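Local atomic coordinates of arylsulfatase (PDB entry 7AJ0), a protein that probably removes sulfate groups from the algal polysaccharide fucoidan, as a calcium-containing sulfatase of the alkaline phosphatase clan that assembles as a hexamer. Residues H169-P180 with G215-R225. Residues are numbered along the deposited sequence; the frame is centred on the assembly and turned at random.
Sequences HEVGFDYFYGLP and GLIKGRKGGKR
Strands 175-177 and 215-220 pair antiparallel, with Phe176 and Gly219 exchanging backbone hydrogen bonds (Phe176 N to Gly219 O 2.8 Å) and Gly178 and Ile217 doing likewise. Gly219 suits its place because, with no side chain there, the His169 ring comes down directly on it in a CH-pi contact, its centroid 3.7 Å from Gly219 CA. The ring gets there with CG tucked between backbone N and carbonyl carbon (chi1 73°), while Glu170 CG lies over its other face. Opposite charge suits Arg225 to Glu170: in a side-on salt bridge NH2 reaches OE1 at 3.0 Å and NE reaches OE2 from above the carboxylate plane; Arg225 NH2 also bonds Ala163 O. A water joins His169 NE2, Glu170 OE2 and Gly223 O. Lys221 bends at chi3 (-75°) to bring NZ to Gly172 O and into a salt bridge with Asp174 OD1; Asp174 OD2 is held by Ser146 OG and Thr152 N. Tyr175 CE1 sits over one face of the Arg220 guanidinium, planes 22° apart. On the opposite sheet face, beyond the corner at Gly178, Pro180 CG packs on Ile217 CG1. Through the type II turn Arg220-Gly223, strand 215-220 pairs with 226-230, a beta-hairpin extending the central mixed sheet of the sulfatase alpha/beta fold beyond strand 175-177, itself beside 151-155.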
loop_
_atom_site.group_PDB
_atom_site.type_symbol
_atom_site.label_atom_id
_atom_site.label_comp_id
_atom_site.label_asym_id
_atom_site.label_seq_id
_atom_site.Cartn_x
_atom_site.Cartn_y
_atom_site.Cartn_z
ATOM N N HIS A 169 21.560 10.246 -42.651
ATOM C CA HIS A 169 22.301 10.481 -43.886
ATOM C C HIS A 169 23.647 11.147 -43.644
ATOM O O HIS A 169 24.407 11.331 -44.602
ATOM C CB HIS A 169 21.472 11.331 -44.848
ATOM C CG HIS A 169 21.370 12.769 -44.451
ATOM N ND1 HIS A 169 20.573 13.198 -43.413
ATOM C CD2 HIS A 169 21.960 13.878 -44.957
ATOM C CE1 HIS A 169 20.679 14.510 -43.294
ATOM N NE2 HIS A 169 21.513 14.947 -44.220
ATOM N N GLU A 170 23.958 11.512 -42.403
ATOM C CA GLU A 170 25.242 12.098 -42.051
ATOM C C GLU A 170 26.111 11.150 -41.237
ATOM O O GLU A 170 27.251 11.503 -40.912
ATOM C CB GLU A 170 25.024 13.402 -41.274
ATOM C CG GLU A 170 24.159 14.419 -42.010
ATOM C CD GLU A 170 23.630 15.520 -41.105
ATOM O OE1 GLU A 170 23.457 15.272 -39.893
ATOM O OE2 GLU A 170 23.381 16.635 -41.610
ATOM N N VAL A 171 25.609 9.961 -40.903
ATOM C CA VAL A 171 26.330 9.012 -40.069
ATOM C C VAL A 171 26.506 7.664 -40.770
ATOM O O VAL A 171 26.800 6.666 -40.123
ATOM C CB VAL A 171 25.636 8.831 -38.703
ATOM C CG1 VAL A 171 25.329 10.182 -38.074
ATOM C CG2 VAL A 171 24.367 7.999 -38.857
ATOM N N GLY A 172 26.320 7.623 -42.088
ATOM C CA GLY A 172 26.583 6.412 -42.840
ATOM C C GLY A 172 25.529 6.044 -43.863
ATOM O O GLY A 172 25.858 5.549 -44.945
ATOM N N PHE A 173 24.259 6.264 -43.538
ATOM C CA PHE A 173 23.185 5.870 -44.439
ATOM C C PHE A 173 23.192 6.735 -45.693
ATOM O O PHE A 173 23.494 7.930 -45.642
ATOM C CB PHE A 173 21.830 5.979 -43.739
ATOM C CG PHE A 173 21.648 5.005 -42.610
ATOM C CD1 PHE A 173 22.063 5.326 -41.327
ATOM C CD2 PHE A 173 21.055 3.771 -42.829
ATOM C CE1 PHE A 173 21.892 4.432 -40.285
ATOM C CE2 PHE A 173 20.882 2.872 -41.791
ATOM C CZ PHE A 173 21.300 3.204 -40.517
ATOM N N ASP A 174 22.848 6.119 -46.829
ATOM C CA ASP A 174 22.796 6.861 -48.083
ATOM C C ASP A 174 21.611 7.817 -48.126
ATOM O O ASP A 174 21.693 8.876 -48.758
ATOM C CB ASP A 174 22.712 5.898 -49.270
ATOM C CG ASP A 174 23.948 5.034 -49.416
ATOM O OD1 ASP A 174 25.074 5.573 -49.342
ATOM O OD2 ASP A 174 23.790 3.810 -49.610
ATOM N N TYR A 175 20.507 7.466 -47.472
ATOM C CA TYR A 175 19.271 8.226 -47.590
ATOM C C TYR A 175 18.556 8.255 -46.252
ATOM O O TYR A 175 18.433 7.221 -45.590
ATOM C CB TYR A 175 18.364 7.612 -48.667
ATOM C CG TYR A 175 17.118 8.411 -48.967
ATOM C CD1 TYR A 175 17.207 9.707 -49.451
ATOM C CD2 TYR A 175 15.855 7.865 -48.784
ATOM C CE1 TYR A 175 16.075 10.443 -49.732
ATOM C CE2 TYR A 175 14.715 8.593 -49.066
ATOM C CZ TYR A 175 14.833 9.881 -49.541
ATOM O OH TYR A 175 13.708 10.617 -49.823
ATOM N N PHE A 176 18.092 9.441 -45.859
ATOM C CA PHE A 176 17.232 9.598 -44.697
ATOM C C PHE A 176 15.966 10.342 -45.096
ATOM O O PHE A 176 16.011 11.284 -45.896
ATOM C CB PHE A 176 17.915 10.359 -43.560
ATOM C CG PHE A 176 16.975 10.760 -42.455
ATOM C CD1 PHE A 176 16.261 9.800 -41.756
ATOM C CD2 PHE A 176 16.800 12.092 -42.118
ATOM C CE1 PHE A 176 15.395 10.158 -40.741
ATOM C CE2 PHE A 176 15.933 12.456 -41.103
ATOM C CZ PHE A 176 15.230 11.485 -40.415
ATOM N N TYR A 177 14.840 9.917 -44.530
ATOM C CA TYR A 177 13.573 10.612 -44.731
ATOM C C TYR A 177 12.691 10.282 -43.535
ATOM O O TYR A 177 12.218 9.147 -43.418
ATOM C CB TYR A 177 12.909 10.184 -46.036
ATOM C CG TYR A 177 11.674 10.992 -46.376
ATOM C CD1 TYR A 177 10.509 10.863 -45.633
ATOM C CD2 TYR A 177 11.674 11.885 -47.440
ATOM C CE1 TYR A 177 9.383 11.601 -45.933
ATOM C CE2 TYR A 177 10.548 12.627 -47.751
ATOM C CZ TYR A 177 9.407 12.478 -46.994
ATOM O OH TYR A 177 8.282 13.209 -47.290
ATOM N N GLY A 178 12.469 11.253 -42.660
ATOM C CA GLY A 178 11.559 11.009 -41.550
ATOM C C GLY A 178 11.727 12.041 -40.447
ATOM O O GLY A 178 12.112 13.183 -40.701
ATOM N N LEU A 179 11.427 11.602 -39.227
ATOM C CA LEU A 179 11.368 12.494 -38.080
ATOM C C LEU A 179 12.726 12.564 -37.399
ATOM O O LEU A 179 13.215 11.535 -36.914
ATOM C CB LEU A 179 10.331 12.011 -37.081
ATOM C CG LEU A 179 8.893 11.778 -37.538
ATOM C CD1 LEU A 179 8.755 10.517 -38.371
ATOM C CD2 LEU A 179 7.974 11.717 -36.318
ATOM N N PRO A 180 13.369 13.733 -37.340
ATOM C CA PRO A 180 14.558 13.847 -36.478
ATOM C C PRO A 180 14.288 13.480 -35.029
ATOM O O PRO A 180 15.128 12.841 -34.390
ATOM C CB PRO A 180 14.958 15.324 -36.633
ATOM C CG PRO A 180 14.454 15.705 -37.981
ATOM C CD PRO A 180 13.172 14.934 -38.174
ATOM N N GLY A 215 8.757 19.643 -39.792
ATOM C CA GLY A 215 8.131 18.541 -40.500
ATOM C C GLY A 215 9.125 17.411 -40.714
ATOM O O GLY A 215 10.109 17.285 -39.987
ATOM N N LEU A 216 8.838 16.597 -41.727
ATOM C CA LEU A 216 9.725 15.497 -42.086
ATOM C C LEU A 216 10.931 16.037 -42.847
ATOM O O LEU A 216 10.784 16.872 -43.750
ATOM C CB LEU A 216 8.984 14.458 -42.918
ATOM C CG LEU A 216 7.738 13.883 -42.250
ATOM C CD1 LEU A 216 7.096 12.806 -43.103
ATOM C CD2 LEU A 216 8.077 13.334 -40.875
ATOM N N ILE A 217 12.115 15.561 -42.483
ATOM C CA ILE A 217 13.368 16.035 -43.054
ATOM C C ILE A 217 13.893 14.993 -44.027
ATOM O O ILE A 217 13.880 13.788 -43.741
ATOM C CB ILE A 217 14.400 16.331 -41.951
ATOM C CG1 ILE A 217 13.872 17.415 -41.008
ATOM C CG2 ILE A 217 15.727 16.762 -42.558
ATOM C CD1 ILE A 217 13.499 18.709 -41.699
ATOM N N LYS A 218 14.365 15.459 -45.178
ATOM C CA LYS A 218 14.889 14.614 -46.244
ATOM C C LYS A 218 16.366 14.921 -46.422
ATOM O O LYS A 218 16.758 16.092 -46.447
ATOM C CB LYS A 218 14.115 14.864 -47.539
ATOM C CG LYS A 218 14.590 14.098 -48.758
ATOM C CD LYS A 218 13.982 14.729 -50.004
ATOM C CE LYS A 218 13.527 13.695 -51.017
ATOM N NZ LYS A 218 12.705 14.334 -52.089
ATOM N N GLY A 219 17.178 13.875 -46.538
ATOM C CA GLY A 219 18.610 14.059 -46.658
ATOM C C GLY A 219 19.317 12.929 -47.374
ATOM O O GLY A 219 19.002 11.755 -47.165
ATOM N N ARG A 220 20.279 13.279 -48.227
ATOM C CA ARG A 220 21.108 12.309 -48.923
ATOM C C ARG A 220 22.553 12.459 -48.466
ATOM O O ARG A 220 23.007 13.563 -48.141
ATOM C CB ARG A 220 21.037 12.485 -50.444
ATOM C CG ARG A 220 19.635 12.421 -51.005
ATOM C CD ARG A 220 19.639 12.371 -52.524
ATOM N NE ARG A 220 18.283 12.250 -53.054
ATOM C CZ ARG A 220 17.582 11.119 -53.071
ATOM N NH1 ARG A 220 18.101 10.001 -52.581
ATOM N NH2 ARG A 220 16.354 11.107 -53.573
ATOM N N LYS A 221 23.270 11.341 -48.445
ATOM C CA LYS A 221 24.692 11.360 -48.134
ATOM C C LYS A 221 25.403 12.379 -49.013
ATOM O O LYS A 221 25.314 12.325 -50.244
ATOM C CB LYS A 221 25.282 9.966 -48.337
ATOM C CG LYS A 221 26.754 9.851 -47.996
ATOM C CD LYS A 221 27.245 8.414 -48.140
ATOM C CE LYS A 221 26.762 7.533 -46.994
ATOM N NZ LYS A 221 27.132 6.103 -47.193
ATOM N N GLY A 222 26.093 13.322 -48.373
ATOM C CA GLY A 222 26.808 14.363 -49.077
ATOM C C GLY A 222 26.009 15.612 -49.375
ATOM O O GLY A 222 26.573 16.571 -49.920
ATOM N N GLY A 223 24.723 15.638 -49.034
ATOM C CA GLY A 223 23.887 16.778 -49.344
ATOM C C GLY A 223 23.343 17.488 -48.122
ATOM O O GLY A 223 23.774 17.227 -46.995
ATOM N N LYS A 224 22.385 18.381 -48.338
ATOM C CA LYS A 224 21.819 19.204 -47.283
ATOM C C LYS A 224 20.509 18.613 -46.775
ATOM O O LYS A 224 19.866 17.794 -47.437
ATOM C CB LYS A 224 21.574 20.629 -47.790
ATOM C CG LYS A 224 22.831 21.390 -48.183
ATOM C CD LYS A 224 23.673 21.757 -46.967
ATOM C CE LYS A 224 24.808 20.769 -46.738
ATOM N NZ LYS A 224 25.555 21.074 -45.482
ATOM N N ARG A 225 20.121 19.046 -45.579
ATOM C CA ARG A 225 18.808 18.728 -45.042
ATOM C C ARG A 225 17.744 19.574 -45.726
ATOM O O ARG A 225 17.942 20.769 -45.968
ATOM C CB ARG A 225 18.764 18.978 -43.537
ATOM C CG ARG A 225 19.763 18.177 -42.738
ATOM C CD ARG A 225 19.673 18.549 -41.272
ATOM N NE ARG A 225 20.677 17.864 -40.467
ATOM C CZ ARG A 225 20.726 17.908 -39.140
ATOM N NH1 ARG A 225 19.824 18.608 -38.467
ATOM N NH2 ARG A 225 21.672 17.249 -38.488
HETATM O O HOH W 1 22.895 17.187 -44.000
HETATM O O HOH W 2 25.817 13.405 -45.687
#